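Local coordinates for protein lipocalin AI-4 (Rhodnius prolixus, PDB 5H9N) that binds cysteinyl leukotrienes such as leukotriene C4 inside a lipocalin barrel, probably to scavenge them in the saliva of a blood-feeding insect, at residues W31-S36 and E46-G51; H35-E40 and K120-L125. The protein carries 1 engineered substitution. All blocks are in the same frame, centred on the assembly; numbering follows the deposited sequence.

Interaction 1 (W31-S36 and E46-G51). With LTX ((5~{S},6~{R},7~{E},9~{E},11~{Z},14~{Z})-6-[(2~{R})-2-[[(4~{S})-4-azanyl-5-oxidanyl-5-oxidanylidene-pentanoyl]amino]-3-( 2-hydroxy-2-oxoethylamino)-3-oxidanylidene-propyl]sulfanyl-5-oxidanyl-icosa-7,9,11,14-tetraenoic acid), chain B.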
ATOM      1  N   TRP A  31       8.510   6.191   1.691  1.00 10.83           N
ATOM      2  CA  TRP A  31       7.873   5.838   0.430  1.00  9.94           C
ATOM      3  C   TRP A  31       6.803   6.892   0.106  1.00 10.54           C
ATOM      4  O   TRP A  31       5.932   7.135   0.942  1.00 11.91           O
ATOM      5  CB  TRP A  31       7.204   4.474   0.517  1.00 10.71           C
ATOM      6  CG  TRP A  31       8.099   3.265   0.482  1.00 10.25           C
ATOM      7  CD1 TRP A  31       8.430   2.459   1.531  1.00 11.62           C
ATOM      8  CD2 TRP A  31       8.737   2.710  -0.672  1.00  9.99           C
ATOM      9  NE1 TRP A  31       9.236   1.427   1.102  1.00 12.32           N
ATOM     10  CE2 TRP A  31       9.437   1.561  -0.248  1.00 11.44           C
ATOM     11  CE3 TRP A  31       8.774   3.072  -2.026  1.00 10.66           C
ATOM     12  CZ2 TRP A  31      10.179   0.777  -1.132  1.00 12.86           C
ATOM     13  CZ3 TRP A  31       9.504   2.296  -2.895  1.00 10.60           C
ATOM     14  CH2 TRP A  31      10.185   1.153  -2.453  1.00 10.75           C
ATOM     15  N   TYR A  32       6.824   7.469  -1.097  1.00  8.55           N
ATOM     16  CA  TYR A  32       5.793   8.412  -1.536  1.00  7.49           C
ATOM     17  C   TYR A  32       4.748   7.673  -2.338  1.00  8.02           C
ATOM     18  O   TYR A  32       5.082   6.911  -3.244  1.00  7.46           O
ATOM     19  CB  TYR A  32       6.405   9.538  -2.380  1.00  9.39           C
ATOM     20  CG  TYR A  32       7.378  10.389  -1.613  1.00  9.60           C
ATOM     21  CD1 TYR A  32       8.705  10.000  -1.483  1.00 12.99           C
ATOM     22  CD2 TYR A  32       6.970  11.567  -0.995  1.00 11.73           C
ATOM     23  CE1 TYR A  32       9.607  10.762  -0.762  1.00 15.98           C
ATOM     24  CE2 TYR A  32       7.868  12.342  -0.276  1.00 11.63           C
ATOM     25  CZ  TYR A  32       9.178  11.926  -0.166  1.00 12.78           C
ATOM     26  OH  TYR A  32      10.092  12.671   0.547  1.00 17.44           O
ATOM     27  N   LEU A  33       3.476   7.911  -2.026  1.00  7.46           N
ATOM     28  CA  LEU A  33       2.389   7.308  -2.774  1.00  7.39           C
ATOM     29  C   LEU A  33       2.127   8.173  -4.010  1.00  7.23           C
ATOM     30  O   LEU A  33       1.468   9.215  -3.923  1.00  8.00           O
ATOM     31  CB  LEU A  33       1.147   7.185  -1.881  1.00  7.47           C
ATOM     32  CG  LEU A  33      -0.122   6.629  -2.532  1.00  8.02           C
ATOM     33  CD1 LEU A  33       0.169   5.380  -3.339  1.00  9.27           C
ATOM     34  CD2 LEU A  33      -1.197   6.353  -1.473  1.00 10.55           C
ATOM     35  N   THR A  34       2.664   7.789  -5.156  1.00  6.73           N
ATOM     36  CA  THR A  34       2.614   8.676  -6.317  1.00  7.70           C
ATOM     37  C   THR A  34       1.461   8.392  -7.283  1.00  7.17           C
ATOM     38  O   THR A  34       1.049   9.281  -8.005  1.00  7.22           O
ATOM     39  CB  THR A  34       3.945   8.636  -7.095  1.00  6.84           C
ATOM     40  OG1 THR A  34       4.225   7.299  -7.531  1.00  8.86           O
ATOM     41  CG2 THR A  34       5.096   9.096  -6.241  1.00  8.96           C
ATOM     42  N   HIS A  35       0.971   7.159  -7.330  1.00  7.12           N
ATOM     43  CA  HIS A  35      -0.079   6.762  -8.262  1.00  6.63           C
ATOM     44  C   HIS A  35      -0.972   5.721  -7.625  1.00  6.91           C
ATOM     45  O   HIS A  35      -0.514   4.973  -6.754  1.00  7.84           O
ATOM     46  CB  HIS A  35       0.477   6.158  -9.558  1.00  8.40           C
ATOM     47  CG  HIS A  35       1.372   7.065 -10.337  1.00  8.74           C
ATOM     48  ND1 HIS A  35       2.629   7.413  -9.904  1.00  9.80           N
ATOM     49  CD2 HIS A  35       1.207   7.655 -11.545  1.00 11.25           C
ATOM     50  CE1 HIS A  35       3.192   8.206 -10.798  1.00 12.46           C
ATOM     51  NE2 HIS A  35       2.348   8.373 -11.798  1.00 12.04           N
ATOM     52  N   SER A  36      -2.209   5.597  -8.083  1.00  8.52           N
ATOM     53  CA  SER A  36      -3.077   4.518  -7.613  1.00  9.18           C
ATOM     54  C   SER A  36      -4.138   4.229  -8.676  1.00  9.30           C
ATOM     55  O   SER A  36      -4.427   5.080  -9.535  1.00  9.74           O
ATOM     56  CB  SER A  36      -3.704   4.875  -6.263  1.00  8.37           C
ATOM     57  OG  SER A  36      -4.476   6.057  -6.352  1.00  9.91           O
ATOM     58  N   GLU A  46       1.075  11.766  -0.115  1.00  9.05           N
ATOM     59  CA  GLU A  46       1.299  11.059   1.139  1.00  9.17           C
ATOM     60  C   GLU A  46       2.695  10.469   1.189  1.00  8.96           C
ATOM     61  O   GLU A  46       3.076   9.689   0.313  1.00  9.25           O
ATOM     62  CB  GLU A  46       0.262   9.947   1.320  1.00 10.84           C
ATOM     63  CG  GLU A  46      -1.153  10.452   1.497  1.00 12.22           C
ATOM     64  CD  GLU A  46      -2.146   9.349   1.835  1.00 12.00           C
ATOM     65  OE1 GLU A  46      -1.864   8.160   1.579  1.00 12.28           O
ATOM     66  OE2 GLU A  46      -3.219   9.703   2.359  1.00 14.43           O
ATOM     67  N   LYS A  47       3.446  10.858   2.212  1.00  8.89           N
ATOM     68  CA  LYS A  47       4.763  10.304   2.500  1.00  9.71           C
ATOM     69  C   LYS A  47       4.625   9.305   3.632  1.00 10.32           C
ATOM     70  O   LYS A  47       4.269   9.680   4.752  1.00 11.21           O
ATOM     71  CB  LYS A  47       5.757  11.400   2.883  1.00 12.28           C
ATOM     72  CG  LYS A  47       7.156  10.858   3.169  1.00 15.18           C
ATOM     73  CD  LYS A  47       8.131  11.962   3.566  1.00 20.06           C
ATOM     74  CE  LYS A  47       7.798  12.529   4.939  1.00 22.48           C
ATOM     75  NZ  LYS A  47       8.864  13.444   5.437  1.00 24.16           N
ATOM     76  N   TYR A  48       4.895   8.036   3.340  1.00 10.33           N
ATOM     77  CA  TYR A  48       4.839   6.963   4.328  1.00 10.14           C
ATOM     78  C   TYR A  48       6.218   6.783   4.945  1.00 12.17           C
ATOM     79  O   TYR A  48       7.179   6.417   4.260  1.00 12.21           O
ATOM     80  CB  TYR A  48       4.341   5.664   3.683  1.00 11.57           C
ATOM     81  CG  TYR A  48       2.867   5.679   3.383  1.00  9.87           C
ATOM     82  CD1 TYR A  48       2.353   6.497   2.385  1.00 11.64           C
ATOM     83  CD2 TYR A  48       1.978   4.889   4.110  1.00 12.01           C
ATOM     84  CE1 TYR A  48       0.981   6.519   2.113  1.00 12.19           C
ATOM     85  CE2 TYR A  48       0.622   4.907   3.845  1.00 11.96           C
ATOM     86  CZ  TYR A  48       0.126   5.728   2.857  1.00 11.15           C
ATOM     87  OH  TYR A  48      -1.222   5.738   2.604  1.00 11.97           O
ATOM     88  N   GLN A  49       6.302   7.041   6.243  1.00 12.61           N
ATOM     89  CA  GLN A  49       7.541   6.919   6.991  1.00 12.62           C
ATOM     90  C   GLN A  49       7.539   5.588   7.704  1.00 12.04           C
ATOM     91  O   GLN A  49       6.577   5.267   8.399  1.00 14.53           O
ATOM     92  CB  GLN A  49       7.661   8.065   7.978  1.00 13.15           C
ATOM     93  CG  GLN A  49       7.644   9.416   7.288  1.00 18.11           C
ATOM     94  CD  GLN A  49       7.639  10.579   8.249  1.00 23.64           C
ATOM     95  OE1 GLN A  49       6.767  11.445   8.193  1.00 22.62           O
ATOM     96  NE2 GLN A  49       8.616  10.611   9.133  1.00 23.38           N
ATOM     97  N   THR A  50       8.607   4.815   7.544  1.00 12.37           N
ATOM     98  CA  THR A  50       8.676   3.502   8.175  1.00 13.31           C
ATOM     99  C   THR A  50       9.653   3.493   9.336  1.00 13.40           C
ATOM    100  O   THR A  50      10.626   4.251   9.358  1.00 13.97           O
ATOM    101  CB  THR A  50       9.107   2.386   7.191  1.00 14.44           C
ATOM    102  OG1 THR A  50      10.474   2.583   6.810  1.00 16.32           O
ATOM    103  CG2 THR A  50       8.207   2.339   5.951  1.00 17.19           C
ATOM    104  N   GLY A  51       9.390   2.607  10.291  1.00 12.71           N
ATOM    105  CA  GLY A  51      10.298   2.376  11.403  1.00 13.15           C
ATOM    106  C   GLY A  51      10.358   0.893  11.707  1.00 14.75           C
ATOM    107  O   GLY A  51       9.739   0.086  11.006  1.00 15.29           O
TER
HETATM  108  O2  LTX B 201      -6.883   1.503  -0.317  1.00 13.54           O
HETATM  109  C1  LTX B 201      -7.384   2.481  -0.920  1.00 14.25           C
HETATM  110  O1  LTX B 201      -6.685   3.386  -1.439  1.00 13.07           O
HETATM  111  C2  LTX B 201      -8.888   2.561  -1.038  1.00 15.11           C
HETATM  112  C3  LTX B 201      -9.412   3.648  -0.106  1.00 21.41           C
HETATM  113  C4  LTX B 201      -8.756   3.541   1.269  1.00 26.32           C
HETATM  114  C5  LTX B 201      -9.462   4.437   2.277  1.00 31.46           C
HETATM  115  O3  LTX B 201      -9.185   5.818   2.001  1.00 33.97           O
HETATM  116  C6  LTX B 201      -9.051   4.113   3.710  1.00 25.02           C
HETATM  117  C7  LTX B 201      -7.570   4.389   3.938  1.00 25.78           C
HETATM  118  C8  LTX B 201      -6.688   3.415   4.219  1.00 22.08           C
HETATM  119  C9  LTX B 201      -5.272   3.741   4.452  1.00 16.13           C
HETATM  120  C10 LTX B 201      -4.376   2.881   4.957  1.00 15.24           C
HETATM  121  C11 LTX B 201      -2.988   3.304   5.168  1.00 15.15           C
HETATM  122  C12 LTX B 201      -1.979   2.557   5.633  1.00 14.73           C
HETATM  123  C13 LTX B 201      -2.082   1.098   6.042  1.00 19.44           C
HETATM  124  C14 LTX B 201      -2.048   0.175   4.840  1.00 16.07           C
HETATM  125  C15 LTX B 201      -0.943  -0.123   4.166  1.00 20.60           C
HETATM  126  C16 LTX B 201       0.411   0.427   4.549  1.00 27.43           C
HETATM  127  C17 LTX B 201       1.245   0.673   3.295  1.00 24.70           C
HETATM  128  C18 LTX B 201       2.675   1.022   3.688  1.00 27.75           C
HETATM  129  C19 LTX B 201       3.473   1.569   2.514  1.00 27.99           C
HETATM  130  C20 LTX B 201       4.900   1.872   2.927  1.00 21.29           C
HETATM  131  O32 LTX B 201      -5.969   9.269   6.155  1.00 21.11           O
HETATM  132  C21 LTX B 201      -6.739   8.291   6.098  1.00 23.51           C
HETATM  133  O31 LTX B 201      -6.823   7.538   5.107  1.00 25.01           O
HETATM  134  CA3 LTX B 201      -7.617   8.012   7.290  1.00 24.38           C
HETATM  135  N3  LTX B 201      -8.409   6.814   7.064  1.00 25.59           N
HETATM  136  C22 LTX B 201      -9.465   6.481   7.799  1.00 25.88           C
HETATM  137  O33 LTX B 201      -9.840   7.183   8.722  1.00 34.64           O
HETATM  138  CA2 LTX B 201     -10.211   5.213   7.490  1.00 25.08           C
HETATM  139  CB2 LTX B 201      -9.599   4.433   6.327  1.00 27.27           C
HETATM  140  SG2 LTX B 201     -10.082   5.099   4.769  1.00 30.21           S
HETATM  141  N2  LTX B 201     -11.615   5.493   7.273  1.00 25.27           N
HETATM  142  CD1 LTX B 201     -12.565   4.804   7.889  1.00 32.76           C
HETATM  143  OE1 LTX B 201     -12.381   3.695   8.371  1.00 27.80           O
HETATM  144  CG1 LTX B 201     -13.906   5.497   7.940  1.00 42.31           C
HETATM  145  CB1 LTX B 201     -15.011   4.538   8.356  1.00 51.91           C
HETATM  146  CA1 LTX B 201     -16.364   5.092   7.914  1.00 65.42           C
HETATM  147  N1  LTX B 201     -16.295   5.480   6.490  1.00 64.49           N
HETATM  148  C23 LTX B 201     -16.739   6.291   8.732  1.00 73.19           C
HETATM  149  O11 LTX B 201     -16.990   7.362   8.136  1.00 75.27           O
HETATM  150  O12 LTX B 201     -16.794   6.170   9.974  1.00 76.04           O
HETATM  151  O   HOH W   1      -0.253  10.533  -2.311  1.00  8.28           O
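W31, L33, E46 and Y48 project from one face of an antiparallel beta hairpin, strands 30-36 and 46-51 of the lipocalin barrel, while Y32 and K47 project from the other. W31 and Y48 form a hydrogen-bonded pair with nearly straight bonds: W31 N donates to Y48 O at 2.9 Å, and Y48 N donates to W31 O at 2.8 Å. W31 CB and Y48 CB are 4.4 Å apart, and matching first torsions (chi1 -75° and -74°) send the indole and the phenol from the same sheet face toward the ligand tail. The leukotriene's terminal methyl reaches this pair, with LTX C20 3.8 Å from W31 CD1 and also close to Y48 CB. The Y48 ring follows the hydrocarbon further: CD2 faces C18 and C19 of LTX, and C12 lies in the ring plane at the CE2 edge. L33 packs beside the same ring, its CB 4.1 Å from Y48 CE1. F26 accepts a hydrogen bond from W31 NE1 on its backbone oxygen and also stacks on the indole.

On the opposite face K47 runs along Y32 as the two leave the sheet together. The lysine methylenes pass over the phenol: K47 CG sits 4.2 Å from the centroid of the Y32 ring, a CH-pi contact, and CD continues toward Y32 OH.

At the other end of the pairing L33 N bonds directly to E46 O, while the return link from E46 N to L33 O runs through a water. E46 OE2 forms a salt bridge with R44, and L33 CD2 packs near the other oxygen, OE1. E46 OE1 accepts a hydrogen bond from Y48 OH at 2.7 Å, met on the syn side but 32° out of the carboxylate plane.

Interaction 2 (H35-E40 and K120-L125); sequences HSRDSE and KDNFLL. With LTX ((5~{S},6~{R},7~{E},9~{E},11~{Z},14~{Z})-6-[(2~{R})-2-[[(4~{S})-4-azanyl-5-oxidanyl-5-oxidanylidene-pentanoyl]amino]-3-( 2-hydroxy-2-oxoethylamino)-3-oxidanylidene-propyl]sulfanyl-5-oxidanyl-icosa-7,9,11,14-tetraenoic acid), chain B.
R37 lies against D121, N122 and F123, its backbone N bonded to F123 O at 2.9 Å. From there its side chain runs past N122 in the opposite direction to the asparagine: R37 CB comes within 3.4 Å of N122 OD1. The first two torsions are extended, CG standing anti to the backbone N, and a bend at chi3 (65°) turns the guanidinium back over the neighbouring strand, with N122 CA beneath one face. NE then bonds to D38 OD1 at 3.0 Å while NH2 takes D38 OD2, a side-on grip by two nitrogens on two oxygens. NH2 also makes a salt bridge with D121 OD1 at 2.9 Å. All three bonds lie close to the guanidinium plane, yet each carboxylate oxygen is met from above its own plane. NH1 reaches the edge of the F123 ring, 3.6 Å from CD1, and donates to a water that in turn donates to D121 OD2; that oxygen also bonds Y109 OH.

Segment 35-40 leaves strand 30-36 of the lipocalin barrel here, beyond its antiparallel pairing of H35 and S36 with strand 120-127, and enters a loop. N122 ties the loop down. Its OD1 accepts from D38 N at 2.9 Å, and its ND2 donates to D38 O at 3.0 Å, so one amide serves both backbone polar groups of D38. S36 OG donates to the same D38 O from the opposite face of the carbonyl, which further fixes this turn. The two bonds to D38 probably hold the amide's rotation, and ND2 uses its second proton for the leukotriene carboxylate: N122 ND2 meets LTX O1 at 2.9 Å, with an N-H...O angle of 169°.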
ATOM      1  N   HIS A  35       0.971   7.159  -7.330  1.00  7.12           N
ATOM      2  CA  HIS A  35      -0.079   6.762  -8.262  1.00  6.63           C
ATOM      3  C   HIS A  35      -0.972   5.721  -7.625  1.00  6.91           C
ATOM      4  O   HIS A  35      -0.514   4.973  -6.754  1.00  7.84           O
ATOM      5  CB  HIS A  35       0.477   6.158  -9.558  1.00  8.40           C
ATOM      6  CG  HIS A  35       1.372   7.065 -10.337  1.00  8.74           C
ATOM      7  ND1 HIS A  35       2.629   7.413  -9.904  1.00  9.80           N
ATOM      8  CD2 HIS A  35       1.207   7.655 -11.545  1.00 11.25           C
ATOM      9  CE1 HIS A  35       3.192   8.206 -10.798  1.00 12.46           C
ATOM     10  NE2 HIS A  35       2.348   8.373 -11.798  1.00 12.04           N
ATOM     11  N   SER A  36      -2.209   5.597  -8.083  1.00  8.52           N
ATOM     12  CA  SER A  36      -3.077   4.518  -7.613  1.00  9.18           C
ATOM     13  C   SER A  36      -4.138   4.229  -8.676  1.00  9.30           C
ATOM     14  O   SER A  36      -4.427   5.080  -9.535  1.00  9.74           O
ATOM     15  CB  SER A  36      -3.704   4.875  -6.263  1.00  8.37           C
ATOM     16  OG  SER A  36      -4.476   6.057  -6.352  1.00  9.91           O
ATOM     17  N   ARG A  37      -4.699   3.025  -8.650  1.00  9.26           N
ATOM     18  CA  ARG A  37      -5.725   2.637  -9.612  1.00  8.60           C
ATOM     19  C   ARG A  37      -6.942   3.538  -9.470  1.00  9.64           C
ATOM     20  O   ARG A  37      -7.444   4.060 -10.453  1.00 11.12           O
ATOM     21  CB  ARG A  37      -6.121   1.171  -9.412  1.00  9.10           C
ATOM     22  CG  ARG A  37      -7.154   0.701 -10.434  1.00 10.28           C
ATOM     23  CD  ARG A  37      -7.799  -0.616 -10.038  1.00 10.73           C
ATOM     24  NE  ARG A  37      -8.581  -0.471  -8.811  1.00 10.87           N
ATOM     25  CZ  ARG A  37      -8.882  -1.463  -7.981  1.00 10.43           C
ATOM     26  NH1 ARG A  37      -8.472  -2.708  -8.223  1.00 12.07           N
ATOM     27  NH2 ARG A  37      -9.591  -1.208  -6.893  1.00 13.40           N
ATOM     28  N   ASP A  38      -7.415   3.684  -8.235  1.00  9.50           N
ATOM     29  CA  ASP A  38      -8.563   4.519  -7.897  1.00 10.08           C
ATOM     30  C   ASP A  38      -8.031   5.704  -7.120  1.00  9.89           C
ATOM     31  O   ASP A  38      -7.131   5.542  -6.294  1.00  9.99           O
ATOM     32  CB  ASP A  38      -9.582   3.761  -7.041  1.00 12.66           C
ATOM     33  CG  ASP A  38     -10.032   2.450  -7.657  1.00 13.40           C
ATOM     34  OD1 ASP A  38      -9.895   2.278  -8.881  1.00 16.25           O
ATOM     35  OD2 ASP A  38     -10.550   1.598  -6.900  1.00 16.41           O
ATOM     36  N   SER A  39      -8.577   6.890  -7.352  1.00 11.33           N
ATOM     37  CA  SER A  39      -8.133   8.071  -6.628  1.00 11.71           C
ATOM     38  C   SER A  39      -9.299   8.995  -6.321  1.00 12.59           C
ATOM     39  O   SER A  39     -10.360   8.899  -6.924  1.00 15.48           O
ATOM     40  CB  SER A  39      -7.063   8.817  -7.420  1.00 12.46           C
ATOM     41  OG  SER A  39      -7.540   9.188  -8.692  1.00 15.95           O
ATOM     42  N   GLU A  40      -9.090   9.879  -5.362  1.00 15.78           N
ATOM     43  CA  GLU A  40     -10.081  10.881  -5.024  1.00 14.92           C
ATOM     44  C   GLU A  40      -9.541  12.249  -5.385  1.00 13.89           C
ATOM     45  O   GLU A  40      -8.383  12.388  -5.781  1.00 14.81           O
ATOM     46  CB  GLU A  40     -10.429  10.807  -3.538  1.00 28.73           C
ATOM     47  CG  GLU A  40     -11.106   9.510  -3.122  1.00 49.22           C
ATOM     48  CD  GLU A  40     -10.116   8.399  -2.834  1.00 64.72           C
ATOM     49  OE1 GLU A  40      -8.899   8.629  -3.003  1.00 65.76           O
ATOM     50  OE2 GLU A  40     -10.556   7.297  -2.443  1.00 73.31           O
ATOM     51  N   LYS A 120     -13.129  -1.856   0.613  1.00 13.13           N
ATOM     52  CA  LYS A 120     -12.591  -1.093  -0.500  1.00 12.20           C
ATOM     53  C   LYS A 120     -11.177  -1.558  -0.746  1.00 13.48           C
ATOM     54  O   LYS A 120     -10.441  -1.848   0.205  1.00 13.17           O
ATOM     55  CB  LYS A 120     -12.572   0.405  -0.203  1.00 18.55           C
ATOM     56  CG  LYS A 120     -13.915   1.076  -0.089  1.00 27.69           C
ATOM     57  CD  LYS A 120     -13.699   2.571   0.072  1.00 32.74           C
ATOM     58  CE  LYS A 120     -15.007   3.316   0.168  1.00 39.57           C
ATOM     59  NZ  LYS A 120     -14.774   4.780   0.261  1.00 36.71           N
ATOM     60  N   ASP A 121     -10.763  -1.619  -2.003  1.00 10.84           N
ATOM     61  CA  ASP A 121      -9.382  -1.993  -2.273  1.00 10.31           C
ATOM     62  C   ASP A 121      -8.777  -1.074  -3.327  1.00  9.48           C
ATOM     63  O   ASP A 121      -9.450  -0.175  -3.855  1.00 10.29           O
ATOM     64  CB  ASP A 121      -9.254  -3.484  -2.651  1.00 11.16           C
ATOM     65  CG  ASP A 121      -9.892  -3.845  -3.967  1.00 11.12           C
ATOM     66  OD1 ASP A 121     -10.389  -2.957  -4.691  1.00 13.61           O
ATOM     67  OD2 ASP A 121      -9.860  -5.052  -4.293  1.00 12.07           O
ATOM     68  N   ASN A 122      -7.502  -1.278  -3.613  1.00  8.25           N
ATOM     69  CA  ASN A 122      -6.781  -0.401  -4.514  1.00  8.91           C
ATOM     70  C   ASN A 122      -5.457  -1.041  -4.854  1.00  9.07           C
ATOM     71  O   ASN A 122      -4.950  -1.887  -4.093  1.00  8.62           O
ATOM     72  CB  ASN A 122      -6.561   0.971  -3.875  1.00  8.78           C
ATOM     73  CG  ASN A 122      -6.587   2.100  -4.887  1.00  8.77           C
ATOM     74  OD1 ASN A 122      -6.507   1.885  -6.102  1.00  9.79           O
ATOM     75  ND2 ASN A 122      -6.707   3.322  -4.385  1.00 10.63           N
ATOM     76  N   PHE A 123      -4.896  -0.644  -5.990  1.00  7.45           N
ATOM     77  CA  PHE A 123      -3.477  -0.885  -6.258  1.00  8.43           C
ATOM     78  C   PHE A 123      -2.762   0.446  -6.189  1.00  6.84           C
ATOM     79  O   PHE A 123      -3.245   1.450  -6.708  1.00  8.07           O
ATOM     80  CB  PHE A 123      -3.256  -1.554  -7.608  1.00  8.79           C
ATOM     81  CG  PHE A 123      -3.657  -3.002  -7.635  1.00  8.39           C
ATOM     82  CD1 PHE A 123      -4.964  -3.366  -7.936  1.00 11.06           C
ATOM     83  CD2 PHE A 123      -2.730  -4.011  -7.364  1.00  9.40           C
ATOM     84  CE1 PHE A 123      -5.341  -4.702  -7.976  1.00 11.92           C
ATOM     85  CE2 PHE A 123      -3.100  -5.338  -7.394  1.00 11.16           C
ATOM     86  CZ  PHE A 123      -4.409  -5.690  -7.706  1.00 11.35           C
ATOM     87  N   LEU A 124      -1.620   0.431  -5.505  1.00  7.50           N
ATOM     88  CA  LEU A 124      -0.866   1.617  -5.123  1.00  6.91           C
ATOM     89  C   LEU A 124       0.537   1.530  -5.664  1.00  7.32           C
ATOM     90  O   LEU A 124       1.180   0.493  -5.529  1.00  7.89           O
ATOM     91  CB  LEU A 124      -0.806   1.726  -3.601  1.00  7.79           C
ATOM     92  CG  LEU A 124      -2.118   1.621  -2.822  1.00  8.56           C
ATOM     93  CD1 LEU A 124      -1.846   1.662  -1.327  1.00 10.66           C
ATOM     94  CD2 LEU A 124      -3.071   2.719  -3.203  1.00  8.98           C
ATOM     95  N   LEU A 125       1.028   2.615  -6.237  1.00  7.19           N
ATOM     96  CA  LEU A 125       2.422   2.702  -6.641  1.00  7.69           C
ATOM     97  C   LEU A 125       3.150   3.678  -5.735  1.00  6.72           C
ATOM     98  O   LEU A 125       2.808   4.880  -5.684  1.00  7.38           O
ATOM     99  CB  LEU A 125       2.557   3.134  -8.094  1.00  8.67           C
ATOM    100  CG  LEU A 125       4.006   3.237  -8.606  1.00  9.84           C
ATOM    101  CD1 LEU A 125       4.669   1.858  -8.592  1.00 10.98           C
ATOM    102  CD2 LEU A 125       4.049   3.849  -9.999  1.00 13.94           C
TER
HETATM  103  O2  LTX B 201      -6.883   1.503  -0.317  1.00 13.54           O
HETATM  104  C1  LTX B 201      -7.384   2.481  -0.920  1.00 14.25           C
HETATM  105  O1  LTX B 201      -6.685   3.386  -1.439  1.00 13.07           O
HETATM  106  C2  LTX B 201      -8.888   2.561  -1.038  1.00 15.11           C
HETATM  107  C3  LTX B 201      -9.412   3.648  -0.106  1.00 21.41           C
HETATM  108  C4  LTX B 201      -8.756   3.541   1.269  1.00 26.32           C
HETATM  109  C5  LTX B 201      -9.462   4.437   2.277  1.00 31.46           C
HETATM  110  O3  LTX B 201      -9.185   5.818   2.001  1.00 33.97           O
HETATM  111  C6  LTX B 201      -9.051   4.113   3.710  1.00 25.02           C
HETATM  112  C7  LTX B 201      -7.570   4.389   3.938  1.00 25.78           C
HETATM  113  C8  LTX B 201      -6.688   3.415   4.219  1.00 22.08           C
HETATM  114  C9  LTX B 201      -5.272   3.741   4.452  1.00 16.13           C
HETATM  115  C10 LTX B 201      -4.376   2.881   4.957  1.00 15.24           C
HETATM  116  C11 LTX B 201      -2.988   3.304   5.168  1.00 15.15           C
HETATM  117  C12 LTX B 201      -1.979   2.557   5.633  1.00 14.73           C
HETATM  118  C13 LTX B 201      -2.082   1.098   6.042  1.00 19.44           C
HETATM  119  C14 LTX B 201      -2.048   0.175   4.840  1.00 16.07           C
HETATM  120  C15 LTX B 201      -0.943  -0.123   4.166  1.00 20.60           C
HETATM  121  C16 LTX B 201       0.411   0.427   4.549  1.00 27.43           C
HETATM  122  C17 LTX B 201       1.245   0.673   3.295  1.00 24.70           C
HETATM  123  C18 LTX B 201       2.675   1.022   3.688  1.00 27.75           C
HETATM  124  C19 LTX B 201       3.473   1.569   2.514  1.00 27.99           C
HETATM  125  C20 LTX B 201       4.900   1.872   2.927  1.00 21.29           C
HETATM  126  O32 LTX B 201      -5.969   9.269   6.155  1.00 21.11           O
HETATM  127  C21 LTX B 201      -6.739   8.291   6.098  1.00 23.51           C
HETATM  128  O31 LTX B 201      -6.823   7.538   5.107  1.00 25.01           O
HETATM  129  CA3 LTX B 201      -7.617   8.012   7.290  1.00 24.38           C
HETATM  130  N3  LTX B 201      -8.409   6.814   7.064  1.00 25.59           N
HETATM  131  C22 LTX B 201      -9.465   6.481   7.799  1.00 25.88           C
HETATM  132  O33 LTX B 201      -9.840   7.183   8.722  1.00 34.64           O
HETATM  133  CA2 LTX B 201     -10.211   5.213   7.490  1.00 25.08           C
HETATM  134  CB2 LTX B 201      -9.599   4.433   6.327  1.00 27.27           C
HETATM  135  SG2 LTX B 201     -10.082   5.099   4.769  1.00 30.21           S
HETATM  136  N2  LTX B 201     -11.615   5.493   7.273  1.00 25.27           N
HETATM  137  CD1 LTX B 201     -12.565   4.804   7.889  1.00 32.76           C
HETATM  138  OE1 LTX B 201     -12.381   3.695   8.371  1.00 27.80           O
HETATM  139  CG1 LTX B 201     -13.906   5.497   7.940  1.00 42.31           C
HETATM  140  CB1 LTX B 201     -15.011   4.538   8.356  1.00 51.91           C
HETATM  141  CA1 LTX B 201     -16.364   5.092   7.914  1.00 65.42           C
HETATM  142  N1  LTX B 201     -16.295   5.480   6.490  1.00 64.49           N
HETATM  143  C23 LTX B 201     -16.739   6.291   8.732  1.00 73.19           C
HETATM  144  O11 LTX B 201     -16.990   7.362   8.136  1.00 75.27           O
HETATM  145  O12 LTX B 201     -16.794   6.170   9.974  1.00 76.04           O
HETATM  146  O   HOH W   2      -9.469  -5.136  -6.963  1.00 17.96           O
HETATM  147  O   HOH W   3     -10.842   2.126  -4.237  1.00 21.43           O

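Strand 30-36 is common to both contacts: one edge pairs with 46-51 in interaction 1, the other with 120-127 in interaction 2, and the contact centres lie about 12 Å apart. At the changeover T34 and H35 both face L125 in a classic beta bulge, T34 N lying 3.0 Å from L125 O in a probable hydrogen bond. L33 CD1 packs 3.8 Å from L124 CB, carrying side-chain packing from one contact to the other. The contacts meet different parts of one ligand: interaction 1 meets its hydrocarbon tail, interaction 2 the carboxylate bearing O1. R110 adds a link from outside both, bonding Y48 OH through NH1 and LTX through NE.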